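PDB 4JGG: esterase TesA from Pseudomonas aeruginosa, which hydrolyses carboxylic esters, with highest activity on Tween detergents and short-chain p-nitrophenyl esters, and has lysophospholipase and low palmitoyl-coenzyme A thioesterase activity. Local coordinates for residues L74-L77 with P78-A82; R100-A103 with P104-Q108; N192-P195 with T196-P199. One frame throughout, in Å; residues are numbered along the deposited sequence.

Three local contacts illustrate how proline at different places in a helix is accommodated in an alpha/beta/alpha hydrolase. From the N terminus, contact 1 lies inside helix 70-84, contact 2 starts helix 104-121 after a short turn, and contact 3 spans the end of helix 186-197 and the 3-10 turn that follows. Each joins consecutive residues, so none closes a long loop; they follow in series, without nesting or crossing. Helix 70-84 packs on helix 104-121, which brings the nearest atoms of contacts 1 and 2 within about 7 Å. Contact 3 lies beyond the chain's centre from contact 2, their centres about 27 Å apart, where helix 186-197 meets strand 124-128 and helix 43-53.

Contact 1. Residues L74-L77 with P78-A82; sequences LARL and PALLA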
ATOM      1  N   LEU A  74      -2.584 -11.252   4.705  1.00 10.14           N
ATOM      2  CA  LEU A  74      -1.718 -12.390   4.962  1.00 12.50           C
ATOM      3  C   LEU A  74      -2.439 -13.692   4.587  1.00 14.22           C
ATOM      4  O   LEU A  74      -1.874 -14.550   3.917  1.00 11.35           O
ATOM      5  CB  LEU A  74      -1.283 -12.405   6.427  1.00 10.84           C
ATOM      6  CG  LEU A  74      -0.452 -13.595   6.914  1.00 17.28           C
ATOM      7  CD1 LEU A  74       0.854 -13.727   6.151  1.00 15.76           C
ATOM      8  CD2 LEU A  74      -0.197 -13.513   8.432  1.00 12.57           C
ATOM      9  N   ALA A  75      -3.692 -13.820   5.018  1.00 11.76           N
ATOM     10  CA  ALA A  75      -4.489 -15.000   4.698  1.00 14.64           C
ATOM     11  C   ALA A  75      -4.643 -15.228   3.183  1.00 11.54           C
ATOM     12  O   ALA A  75      -4.613 -16.373   2.733  1.00 10.82           O
ATOM     13  CB  ALA A  75      -5.850 -14.914   5.361  1.00 11.52           C
ATOM     14  N   ARG A  76      -4.800 -14.152   2.410  1.00  9.69           N
ATOM     15  CA  ARG A  76      -5.111 -14.263   0.978  1.00 12.58           C
ATOM     16  C   ARG A  76      -3.901 -14.129   0.038  1.00 13.80           C
ATOM     17  O   ARG A  76      -4.012 -14.376  -1.162  1.00 12.87           O
ATOM     18  CB  ARG A  76      -6.227 -13.289   0.560  1.00 12.62           C
ATOM     19  CG  ARG A  76      -5.846 -11.794   0.631  1.00 14.00           C
ATOM     20  CD  ARG A  76      -7.073 -10.926   0.360  1.00  8.13           C
ATOM     21  NE  ARG A  76      -6.795  -9.492   0.358  1.00 11.60           N
ATOM     22  CZ  ARG A  76      -6.611  -8.762  -0.741  1.00 10.62           C
ATOM     23  NH1 ARG A  76      -6.647  -9.335  -1.938  1.00 13.89           N
ATOM     24  NH2 ARG A  76      -6.387  -7.465  -0.644  1.00 11.12           N
ATOM     25  N   LEU A  77      -2.744 -13.776   0.583  1.00 12.03           N
ATOM     26  CA  LEU A  77      -1.540 -13.621  -0.238  1.00 10.99           C
ATOM     27  C   LEU A  77      -1.014 -14.922  -0.890  1.00 11.18           C
ATOM     28  O   LEU A  77      -0.680 -14.929  -2.079  1.00  9.41           O
ATOM     29  CB  LEU A  77      -0.442 -12.881   0.553  1.00  9.87           C
ATOM     30  CG  LEU A  77       0.907 -12.722  -0.160  1.00 12.16           C
ATOM     31  CD1 LEU A  77       0.811 -11.772  -1.344  1.00  8.15           C
ATOM     32  CD2 LEU A  77       1.977 -12.265   0.824  1.00 13.67           C
ATOM     33  N   PRO A  78      -0.965 -16.040  -0.139  1.00 12.49           N
ATOM     34  CA  PRO A  78      -0.404 -17.257  -0.750  1.00 12.14           C
ATOM     35  C   PRO A  78      -1.079 -17.654  -2.070  1.00 12.96           C
ATOM     36  O   PRO A  78      -0.385 -18.047  -3.019  1.00 12.32           O
ATOM     37  CB  PRO A  78      -0.632 -18.322   0.329  1.00 12.24           C
ATOM     38  CG  PRO A  78      -0.562 -17.514   1.608  1.00 15.48           C
ATOM     39  CD  PRO A  78      -1.267 -16.236   1.287  1.00 11.95           C
ATOM     40  N   ALA A  79      -2.402 -17.540  -2.129  1.00  9.95           N
ATOM     41  CA  ALA A  79      -3.134 -17.854  -3.352  1.00  9.92           C
ATOM     42  C   ALA A  79      -2.745 -16.915  -4.500  1.00 12.28           C
ATOM     43  O   ALA A  79      -2.656 -17.335  -5.658  1.00 10.43           O
ATOM     44  CB  ALA A  79      -4.642 -17.792  -3.103  1.00 13.03           C
ATOM     45  N   LEU A  80      -2.566 -15.639  -4.164  1.00 11.00           N
ATOM     46  CA  LEU A  80      -2.160 -14.598  -5.102  1.00  9.51           C
ATOM     47  C   LEU A  80      -0.745 -14.837  -5.612  1.00 11.03           C
ATOM     48  O   LEU A  80      -0.492 -14.736  -6.813  1.00 12.66           O
ATOM     49  CB  LEU A  80      -2.254 -13.220  -4.434  1.00  9.96           C
ATOM     50  CG  LEU A  80      -3.649 -12.651  -4.151  1.00  9.70           C
ATOM     51  CD1 LEU A  80      -3.567 -11.373  -3.290  1.00 12.28           C
ATOM     52  CD2 LEU A  80      -4.397 -12.371  -5.449  1.00 11.33           C
ATOM     53  N   LEU A  81       0.171 -15.185  -4.710  1.00 10.24           N
ATOM     54  CA  LEU A  81       1.541 -15.501  -5.115  1.00 10.44           C
ATOM     55  C   LEU A  81       1.537 -16.709  -6.042  1.00 11.71           C
ATOM     56  O   LEU A  81       2.188 -16.701  -7.081  1.00 14.11           O
ATOM     57  CB  LEU A  81       2.432 -15.768  -3.900  1.00  9.34           C
ATOM     58  CG  LEU A  81       2.547 -14.597  -2.917  1.00 13.29           C
ATOM     59  CD1 LEU A  81       3.345 -14.994  -1.686  1.00 12.37           C
ATOM     60  CD2 LEU A  81       3.189 -13.411  -3.625  1.00 12.43           C
ATOM     61  N   ALA A  82       0.792 -17.742  -5.678  1.00 12.40           N
ATOM     62  CA  ALA A  82       0.756 -18.953  -6.508  1.00 13.72           C
ATOM     63  C   ALA A  82       0.177 -18.656  -7.886  1.00 12.03           C
ATOM     64  O   ALA A  82       0.711 -19.092  -8.913  1.00 15.28           O
ATOM     65  CB  ALA A  82      -0.031 -20.052  -5.823  1.00 11.34           C
TER
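Leu81 N donates to Leu77 O in a nearly straight backbone bond (2.8 Å, 167°), the regular i to i+4 link with which helix 70-84 resumes just after a proline kink. The kink falls where the nitrogens of Pro78 and Ala79 make no bond to the preceding turn. In place of an N-H, Pro78 turns its ring carbon CD toward Leu74 O, 3.2 Å away. In this alpha/beta/alpha fold of the GDSL family, two buried leucines one turn apart, Leu77 and Leu81, pack against each other. CG of Leu77 lies anti to the backbone N (chi1 177°), and the two branched ends meet at a slant: Leu77 CG is 3.7 Å from Leu81 CD1. Beyond them, Leu77 touches Met114 of helix 104-121 and Leu81 reaches Pro86.

The side toward strand 23-28 carries Arg76 and Leu80, which touch Val27 and Leu25 respectively. Arg76 has its CG between backbone N and carbonyl carbon (chi1 67°) and its chain extended, with NE in a salt bridge with Asp68 and NH1 hydrogen-bonded to Ala63 O. Leu80 slants across that chain, and its CD1 lies 3.9 Å from Arg76 NH1, oblique to the guanidinium plane.

Contact 2. Residues R100-A103 with P104-Q108; sequences RGMA and PAQLQ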
ATOM      1  N   ARG A 100      -9.116   0.841  13.298  1.00 12.23           N
ATOM      2  CA  ARG A 100      -9.914  -0.001  14.184  1.00 12.70           C
ATOM      3  C   ARG A 100      -9.374  -0.090  15.605  1.00 11.12           C
ATOM      4  O   ARG A 100     -10.027  -0.638  16.483  1.00 14.36           O
ATOM      5  CB  ARG A 100      -9.988  -1.424  13.638  1.00 11.76           C
ATOM      6  CG  ARG A 100     -10.764  -1.564  12.357  1.00 17.17           C
ATOM      7  CD  ARG A 100     -10.920  -3.015  12.004  1.00 15.30           C
ATOM      8  NE  ARG A 100     -11.025  -3.172  10.567  1.00 14.89           N
ATOM      9  CZ  ARG A 100     -11.258  -4.320   9.944  1.00 20.07           C
ATOM     10  NH1 ARG A 100     -11.418  -5.445  10.636  1.00 17.48           N
ATOM     11  NH2 ARG A 100     -11.333  -4.334   8.616  1.00 20.04           N
ATOM     12  N   GLY A 101      -8.180   0.420  15.845  1.00 14.38           N
ATOM     13  CA  GLY A 101      -7.610   0.315  17.177  1.00 14.36           C
ATOM     14  C   GLY A 101      -7.169  -1.099  17.488  1.00 15.95           C
ATOM     15  O   GLY A 101      -7.241  -1.556  18.630  1.00 12.12           O
ATOM     16  N   MET A 102      -6.723  -1.814  16.460  1.00 12.41           N
ATOM     17  CA  MET A 102      -6.203  -3.164  16.669  1.00 13.68           C
ATOM     18  C   MET A 102      -4.790  -3.035  17.211  1.00  9.38           C
ATOM     19  O   MET A 102      -4.261  -1.932  17.297  1.00 11.24           O
ATOM     20  CB  MET A 102      -6.227  -3.953  15.356  1.00 12.14           C
ATOM     21  CG  MET A 102      -7.620  -3.963  14.733  1.00 15.24           C
ATOM     22  SD  MET A 102      -7.843  -4.932  13.229  1.00 18.68           S
ATOM     23  CE  MET A 102      -7.288  -6.552  13.724  1.00 18.20           C
ATOM     24  N   ALA A 103      -4.177  -4.150  17.572  1.00 13.14           N
ATOM     25  CA  ALA A 103      -2.855  -4.106  18.195  1.00 17.41           C
ATOM     26  C   ALA A 103      -1.754  -3.854  17.155  1.00 15.47           C
ATOM     27  O   ALA A 103      -1.706  -4.506  16.120  1.00 15.34           O
ATOM     28  CB  ALA A 103      -2.591  -5.393  18.959  1.00 16.41           C
ATOM     29  N   PRO A 104      -0.879  -2.882  17.427  1.00 16.26           N
ATOM     30  CA  PRO A 104       0.269  -2.588  16.570  1.00 13.38           C
ATOM     31  C   PRO A 104       1.211  -3.773  16.401  1.00 17.43           C
ATOM     32  O   PRO A 104       1.876  -3.877  15.375  1.00 14.97           O
ATOM     33  CB  PRO A 104       0.985  -1.473  17.330  1.00 14.76           C
ATOM     34  CG  PRO A 104      -0.086  -0.807  18.101  1.00 16.93           C
ATOM     35  CD  PRO A 104      -1.040  -1.884  18.498  1.00 14.89           C
ATOM     36  N   ALA A 105       1.284  -4.649  17.398  1.00 18.21           N
ATOM     37  CA  ALA A 105       2.230  -5.762  17.336  1.00 17.65           C
ATOM     38  C   ALA A 105       1.785  -6.816  16.323  1.00 18.96           C
ATOM     39  O   ALA A 105       2.614  -7.371  15.593  1.00 14.00           O
ATOM     40  CB  ALA A 105       2.424  -6.378  18.707  1.00 18.22           C
ATOM     41  N   GLN A 106       0.479  -7.086  16.278  1.00 15.83           N
ATOM     42  CA  GLN A 106      -0.062  -8.045  15.316  1.00 16.86           C
ATOM     43  C   GLN A 106       0.070  -7.531  13.881  1.00 14.08           C
ATOM     44  O   GLN A 106       0.192  -8.321  12.941  1.00 15.27           O
ATOM     45  CB  GLN A 106      -1.520  -8.416  15.646  1.00 16.27           C
ATOM     46  CG  GLN A 106      -2.493  -7.229  15.765  1.00 20.61           C
ATOM     47  CD  GLN A 106      -3.199  -6.892  14.447  1.00 21.05           C
ATOM     48  OE1 GLN A 106      -3.529  -7.785  13.654  1.00 27.61           O
ATOM     49  NE2 GLN A 106      -3.438  -5.606  14.216  1.00 11.70           N
ATOM     50  N   LEU A 107       0.047  -6.212  13.717  1.00 13.77           N
ATOM     51  CA  LEU A 107       0.279  -5.598  12.410  1.00 13.58           C
ATOM     52  C   LEU A 107       1.688  -5.920  11.957  1.00 10.84           C
ATOM     53  O   LEU A 107       1.917  -6.338  10.816  1.00 12.51           O
ATOM     54  CB  LEU A 107       0.107  -4.077  12.477  1.00 13.46           C
ATOM     55  CG  LEU A 107       0.442  -3.323  11.186  1.00 10.01           C
ATOM     56  CD1 LEU A 107      -0.419  -3.796  10.010  1.00  9.96           C
ATOM     57  CD2 LEU A 107       0.318  -1.811  11.366  1.00 13.46           C
ATOM     58  N   GLN A 108       2.638  -5.724  12.865  1.00 11.53           N
ATOM     59  CA  GLN A 108       4.043  -5.956  12.564  1.00 15.03           C
ATOM     60  C   GLN A 108       4.262  -7.421  12.194  1.00 15.89           C
ATOM     61  O   GLN A 108       4.998  -7.736  11.266  1.00 13.77           O
ATOM     62  CB  GLN A 108       4.911  -5.560  13.764  1.00 17.40           C
ATOM     63  CG  GLN A 108       6.347  -5.201  13.395  1.00 18.02           C
ATOM     64  CD  GLN A 108       7.179  -6.417  13.039  1.00 18.57           C
ATOM     65  OE1 GLN A 108       6.789  -7.551  13.314  1.00 22.10           O
ATOM     66  NE2 GLN A 108       8.338  -6.186  12.422  1.00 22.70           N
TER
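NE2 of Gln106 holds two oxygens at once, the backbone O of Ala103 at 2.8 Å and the carboxylate OD2 of Asp97 in the helix before. The first bond is bent, at 141°, and the place of Ala103 O is less sure, as it is modelled too close to a neighbouring atom. Two such acceptors on the same amide nitrogen would restrict rotation of the amide. Gln106 gets there by folding back on its own helix: CG stands between backbone N and carbonyl carbon (chi1 55°), and the chain bends again at chi2 (92°), so that the amide returns over the residue that precedes the helix.

That residue, Ala103, is the N-cap of helix 104-121, with Pro104 in the first turn, where its missing N-H costs no helical bond. Leu107 N makes a weak, long bond to the same Ala103 O (3.4 Å), subject to the same doubt. Just upstream, Gly101 adopts positive phi and ends helix 95-99 in a Schellman motif, so one short turn links the end of one helix to the start of the next.

Met102 borders the amide from the other segment, its chain crossing that of Gln106 at about a right angle. CB of Met102 lies 3.4 Å from Gln106 NE2, while its bent thioether brings the methyl CE to 4.0 Å from Gln106 OE1.

Contact 3. Residues N192-P195 with T196-P199; sequences NVWP and TLKP
The indole of Trp194 carries the aliphatic chain of Lys198 over one face: Lys198 CG stands 4.0 Å above the ring plane, displaced toward the rim. Farther along the extended lysine, CD passes 3.8 Å from Trp194 NE1, so the methylenes run over the rim of the indole on its NE1 side. At the benzene part, Leu197 brings its CD2 in obliquely, 4.1 Å from Trp194 CE3. Trp194 turns its ring along the helix toward these later residues because CG lies anti to the backbone N, beside the carbonyl carbon (chi1 -175°). The indole also has a cation-pi partner in Arg50 and packs on Leu47 and Leu51, all from helix 43-53.

The backbone beneath belongs to the end of helix 186-197, which covers one side of the central parallel sheet through Val193 and Leu197 on Leu126 of strand 124-128. Lys198 N bonds to Trp194 O at 2.7 Å with an angle of 164°, and Leu197 N bonds to Val193 O at 2.9 Å. Thr196 N, by contrast, makes a weak bond to the same Val193 O, three residues back, at only 129°.

Here the helix is kinked, since Pro195 has no N-H to give to the turn before. Asn192 O lies 5.2 Å from Thr196 N and instead accepts a hydrogen from water 1, at 2.9 Å. The same water approaches Thr196 OG1, although the modelled separation is so short that its length is doubtful. Pro199 repeats the loss of a donor as the chain passes into a 3-10 turn: its CD, rather than an N-H, faces Pro195 O at 3.1 Å.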
ATOM      1  N   ASN A 192       3.976   9.609  -4.995  1.00 12.83           N
ATOM      2  CA  ASN A 192       4.596   9.172  -3.750  1.00 13.18           C
ATOM      3  C   ASN A 192       5.221   7.787  -3.810  1.00 15.11           C
ATOM      4  O   ASN A 192       6.103   7.468  -3.014  1.00 14.27           O
ATOM      5  CB  ASN A 192       3.613   9.290  -2.579  1.00 14.27           C
ATOM      6  CG  ASN A 192       3.366  10.725  -2.191  1.00 15.57           C
ATOM      7  OD1 ASN A 192       4.113  11.608  -2.603  1.00 16.31           O
ATOM      8  ND2 ASN A 192       2.324  10.974  -1.409  1.00 15.85           N
ATOM      9  N   VAL A 193       4.767   6.965  -4.756  1.00 11.93           N
ATOM     10  CA  VAL A 193       5.267   5.603  -4.866  1.00 12.32           C
ATOM     11  C   VAL A 193       6.380   5.511  -5.903  1.00 11.72           C
ATOM     12  O   VAL A 193       7.378   4.846  -5.680  1.00 14.12           O
ATOM     13  CB  VAL A 193       4.135   4.601  -5.254  1.00 11.12           C
ATOM     14  CG1 VAL A 193       4.652   3.173  -5.256  1.00 15.34           C
ATOM     15  CG2 VAL A 193       2.947   4.736  -4.324  1.00  9.51           C
ATOM     16  N   TRP A 194       6.202   6.195  -7.029  1.00 13.12           N
ATOM     17  CA  TRP A 194       7.072   6.001  -8.204  1.00 11.24           C
ATOM     18  C   TRP A 194       8.568   6.028  -7.896  1.00 12.24           C
ATOM     19  O   TRP A 194       9.290   5.110  -8.284  1.00 18.02           O
ATOM     20  CB  TRP A 194       6.703   6.982  -9.325  1.00 12.94           C
ATOM     21  CG  TRP A 194       7.470   6.784 -10.623  1.00 14.03           C
ATOM     22  CD1 TRP A 194       8.402   7.630 -11.170  1.00 11.97           C
ATOM     23  CD2 TRP A 194       7.349   5.688 -11.534  1.00 11.56           C
ATOM     24  NE1 TRP A 194       8.867   7.123 -12.355  1.00 16.49           N
ATOM     25  CE2 TRP A 194       8.241   5.925 -12.603  1.00 16.31           C
ATOM     26  CE3 TRP A 194       6.577   4.518 -11.552  1.00 16.92           C
ATOM     27  CZ2 TRP A 194       8.381   5.046 -13.677  1.00 15.68           C
ATOM     28  CZ3 TRP A 194       6.723   3.639 -12.622  1.00 13.88           C
ATOM     29  CH2 TRP A 194       7.614   3.910 -13.665  1.00 15.98           C
ATOM     30  N   PRO A 195       9.047   7.071  -7.205  1.00 14.24           N
ATOM     31  CA  PRO A 195      10.483   7.198  -6.912  1.00 17.48           C
ATOM     32  C   PRO A 195      11.062   5.985  -6.204  1.00 14.81           C
ATOM     33  O   PRO A 195      12.195   5.597  -6.477  1.00 17.31           O
ATOM     34  CB  PRO A 195      10.541   8.400  -5.961  1.00 19.30           C
ATOM     35  CG  PRO A 195       9.363   9.223  -6.327  1.00 18.30           C
ATOM     36  CD  PRO A 195       8.289   8.250  -6.762  1.00 15.87           C
ATOM     37  N   THR A 196      10.300   5.415  -5.280  1.00 14.31           N
ATOM     38  CA  THR A 196      10.774   4.296  -4.478  1.00 16.48           C
ATOM     39  C   THR A 196      10.590   2.996  -5.261  1.00 14.45           C
ATOM     40  O   THR A 196      11.345   2.041  -5.083  1.00 13.99           O
ATOM     41  CB  THR A 196      10.066   4.262  -3.086  1.00 16.59           C
ATOM     42  OG1 THR A 196      10.389   5.461  -2.367  1.00 17.88           O
ATOM     43  CG2 THR A 196      10.516   3.077  -2.262  1.00 16.81           C
ATOM     44  N   LEU A 197       9.601   2.982  -6.150  1.00 12.61           N
ATOM     45  CA  LEU A 197       9.340   1.813  -7.005  1.00 13.77           C
ATOM     46  C   LEU A 197      10.320   1.697  -8.167  1.00 17.01           C
ATOM     47  O   LEU A 197      10.835   0.612  -8.472  1.00 17.01           O
ATOM     48  CB  LEU A 197       7.920   1.890  -7.573  1.00 16.10           C
ATOM     49  CG  LEU A 197       7.582   0.899  -8.692  1.00 14.75           C
ATOM     50  CD1 LEU A 197       7.695  -0.531  -8.187  1.00 17.72           C
ATOM     51  CD2 LEU A 197       6.198   1.176  -9.273  1.00 12.19           C
ATOM     52  N   LYS A 198      10.551   2.824  -8.829  1.00 15.35           N
ATOM     53  CA  LYS A 198      11.345   2.871 -10.055  1.00 14.76           C
ATOM     54  C   LYS A 198      12.616   2.016 -10.020  1.00 18.74           C
ATOM     55  O   LYS A 198      12.840   1.222 -10.927  1.00 22.23           O
ATOM     56  CB  LYS A 198      11.682   4.321 -10.402  1.00 18.34           C
ATOM     57  CG  LYS A 198      12.298   4.501 -11.781  1.00 19.67           C
ATOM     58  CD  LYS A 198      12.428   5.969 -12.112  1.00 19.25           C
ATOM     59  CE  LYS A 198      12.939   6.183 -13.527  1.00 23.72           C
ATOM     60  NZ  LYS A 198      13.282   7.622 -13.734  1.00 24.83           N
ATOM     61  N   PRO A 199      13.445   2.166  -8.970  1.00 19.07           N
ATOM     62  CA  PRO A 199      14.713   1.428  -8.910  1.00 22.66           C
ATOM     63  C   PRO A 199      14.506  -0.082  -8.845  1.00 21.38           C
ATOM     64  O   PRO A 199      15.422  -0.842  -9.163  1.00 23.96           O
ATOM     65  CB  PRO A 199      15.345   1.916  -7.601  1.00 19.60           C
ATOM     66  CG  PRO A 199      14.662   3.207  -7.295  1.00 23.08           C
ATOM     67  CD  PRO A 199      13.262   3.024  -7.785  1.00 21.40           C
TER
HETATM   68  O   HOH W   1       8.969   7.250  -3.240  1.00 19.25           O